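Local coordinates for peptide ABC transporter, peptide-binding protein (Thermus thermophilus, PDB 2D5W) that binds a pentapeptide, and probably captures oligopeptides outside the membrane for uptake by an ABC transporter, at residues K388-G392 / I393-T397. Residues are numbered along the deposited sequence; the frame is centred on the assembly and turned at random.
Sequences KGPDG and ILQRT
A type I turn with a G1 beta bulge, Gly389 to Ile393, closes the 3:5 hairpin between strands 387-388 and 394-398: Gly389 N donates to Ile393 O (2.7 Å, 160°), and Lys388 and Leu394 form an antiparallel non-hydrogen-bonded pair. Within the turn, Gly392 N bonds to Gly389 O; Pro390 suits the second position because its ring already fixes phi near the value needed, and Gly392 readily takes the left-handed conformation of the bulge (phi 82°). The Asp391 carboxylate reaches forward, closing an Asx turn: with CG between its own backbone N and carbonyl carbon (chi1 56°), OD2 accepts from Ile393 N at 3.0 Å, the donor standing above the carboxylate plane, while OD1 forms a salt bridge with Arg404 of strand 401-410. A water 2.7 Å from Asp391 OD2 and 2.8 Å from Ile393 O bridges the two. Because Gly389 lacks a side chain, the extended Gln395 lies close against it, OE1 3.6 Å from Gly389 CA. Leu394 CD2 meets Lys388 CG at 3.8 Å, while Lys388 NZ hydrogen-bonds to Lys431 O. Ile393 is thus held through its O by Gly389 and through its N by Asp391, and the Arg404 salt bridge probably stabilises the aspartate's negative charge.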
ATOM      1  N   LYS A 388       4.559  31.233  23.951  1.00 11.87           N
ATOM      2  CA  LYS A 388       3.118  31.093  24.096  1.00 12.78           C
ATOM      3  C   LYS A 388       2.309  32.377  24.003  1.00 12.14           C
ATOM      4  O   LYS A 388       2.647  33.394  24.623  1.00 12.61           O
ATOM      5  CB  LYS A 388       2.770  30.405  25.418  1.00 12.89           C
ATOM      6  CG  LYS A 388       3.056  28.918  25.440  1.00 14.33           C
ATOM      7  CD  LYS A 388       2.468  28.268  26.682  1.00 15.67           C
ATOM      8  CE  LYS A 388       2.760  26.779  26.714  1.00 18.30           C
ATOM      9  NZ  LYS A 388       2.217  26.146  27.944  1.00 18.34           N
ATOM     10  N   GLY A 389       1.244  32.314  23.209  1.00 12.52           N
ATOM     11  CA  GLY A 389       0.330  33.428  23.067  1.00 13.19           C
ATOM     12  C   GLY A 389      -0.624  33.326  24.249  1.00 13.14           C
ATOM     13  O   GLY A 389      -0.582  32.331  24.982  1.00 12.85           O
ATOM     14  N   PRO A 390      -1.512  34.311  24.454  1.00 14.16           N
ATOM     15  CA  PRO A 390      -2.454  34.291  25.578  1.00 14.38           C
ATOM     16  C   PRO A 390      -3.502  33.186  25.599  1.00 14.28           C
ATOM     17  O   PRO A 390      -4.232  33.045  26.581  1.00 15.75           O
ATOM     18  CB  PRO A 390      -3.068  35.685  25.534  1.00 16.41           C
ATOM     19  CG  PRO A 390      -3.074  35.990  24.083  1.00 14.80           C
ATOM     20  CD  PRO A 390      -1.707  35.517  23.633  1.00 15.55           C
ATOM     21  N   ASP A 391      -3.585  32.414  24.520  1.00 13.20           N
ATOM     22  CA  ASP A 391      -4.520  31.296  24.454  1.00 13.87           C
ATOM     23  C   ASP A 391      -3.741  30.018  24.755  1.00 13.12           C
ATOM     24  O   ASP A 391      -4.266  28.912  24.630  1.00 15.01           O
ATOM     25  CB  ASP A 391      -5.170  31.201  23.066  1.00 14.62           C
ATOM     26  CG  ASP A 391      -4.152  31.088  21.940  1.00 14.77           C
ATOM     27  OD1 ASP A 391      -4.576  30.885  20.781  1.00 18.40           O
ATOM     28  OD2 ASP A 391      -2.939  31.210  22.202  1.00 15.04           O
ATOM     29  N   GLY A 392      -2.483  30.187  25.155  1.00 12.62           N
ATOM     30  CA  GLY A 392      -1.630  29.055  25.477  1.00 12.68           C
ATOM     31  C   GLY A 392      -0.972  28.391  24.281  1.00 11.06           C
ATOM     32  O   GLY A 392      -0.262  27.401  24.442  1.00 12.91           O
ATOM     33  N   ILE A 393      -1.192  28.938  23.089  1.00 10.55           N
ATOM     34  CA  ILE A 393      -0.627  28.370  21.867  1.00 10.66           C
ATOM     35  C   ILE A 393       0.581  29.173  21.392  1.00 10.54           C
ATOM     36  O   ILE A 393       0.557  30.406  21.370  1.00 10.91           O
ATOM     37  CB  ILE A 393      -1.708  28.312  20.759  1.00 10.55           C
ATOM     38  CG1 ILE A 393      -2.879  27.441  21.233  1.00 11.72           C
ATOM     39  CG2 ILE A 393      -1.117  27.777  19.460  1.00 10.63           C
ATOM     40  CD1 ILE A 393      -2.487  26.046  21.703  1.00 12.97           C
ATOM     41  N   LEU A 394       1.641  28.467  21.014  1.00 10.66           N
ATOM     42  CA  LEU A 394       2.872  29.109  20.566  1.00 11.01           C
ATOM     43  C   LEU A 394       2.704  30.046  19.378  1.00 11.27           C
ATOM     44  O   LEU A 394       1.914  29.789  18.468  1.00 10.92           O
ATOM     45  CB  LEU A 394       3.917  28.047  20.221  1.00 11.78           C
ATOM     46  CG  LEU A 394       4.356  27.134  21.366  1.00 11.24           C
ATOM     47  CD1 LEU A 394       5.190  25.994  20.806  1.00 12.41           C
ATOM     48  CD2 LEU A 394       5.141  27.927  22.399  1.00 12.87           C
ATOM     49  N   GLN A 395       3.473  31.131  19.405  1.00 11.20           N
ATOM     50  CA  GLN A 395       3.474  32.138  18.350  1.00 12.40           C
ATOM     51  C   GLN A 395       4.910  32.565  18.072  1.00 12.30           C
ATOM     52  O   GLN A 395       5.783  32.441  18.931  1.00 12.61           O
ATOM     53  CB  GLN A 395       2.703  33.394  18.780  1.00 14.20           C
ATOM     54  CG  GLN A 395       1.240  33.196  19.121  1.00 17.29           C
ATOM     55  CD  GLN A 395       0.570  34.497  19.555  1.00 17.51           C
ATOM     56  OE1 GLN A 395      -0.633  34.532  19.807  1.00 20.26           O
ATOM     57  NE2 GLN A 395       1.350  35.569  19.643  1.00 18.78           N
ATOM     58  N   ARG A 396       5.140  33.069  16.865  1.00 13.40           N
ATOM     59  CA  ARG A 396       6.444  33.589  16.473  1.00 14.42           C
ATOM     60  C   ARG A 396       6.254  34.395  15.195  1.00 14.03           C
ATOM     61  O   ARG A 396       5.196  34.338  14.569  1.00 15.86           O
ATOM     62  CB  ARG A 396       7.466  32.465  16.258  1.00 14.79           C
ATOM     63  CG  ARG A 396       7.311  31.657  14.984  1.00 14.39           C
ATOM     64  CD  ARG A 396       8.490  30.710  14.823  1.00 15.40           C
ATOM     65  NE  ARG A 396       8.412  29.935  13.588  1.00 14.55           N
ATOM     66  CZ  ARG A 396       9.399  29.187  13.108  1.00 15.63           C
ATOM     67  NH1 ARG A 396       9.233  28.517  11.975  1.00 16.08           N
ATOM     68  NH2 ARG A 396      10.556  29.108  13.753  1.00 16.44           N
ATOM     69  N   THR A 397       7.266  35.168  14.821  1.00 15.68           N
ATOM     70  CA  THR A 397       7.178  35.977  13.616  1.00 16.19           C
ATOM     71  C   THR A 397       8.011  35.362  12.499  1.00 15.31           C
ATOM     72  O   THR A 397       9.154  34.970  12.714  1.00 16.38           O
ATOM     73  CB  THR A 397       7.666  37.416  13.881  1.00 17.01           C
ATOM     74  OG1 THR A 397       6.905  37.986  14.954  1.00 19.29           O
ATOM     75  CG2 THR A 397       7.494  38.277  12.638  1.00 18.87           C
TER
HETATM   76  O   HOH W   1      -1.397  31.860  20.026  1.00 16.42           O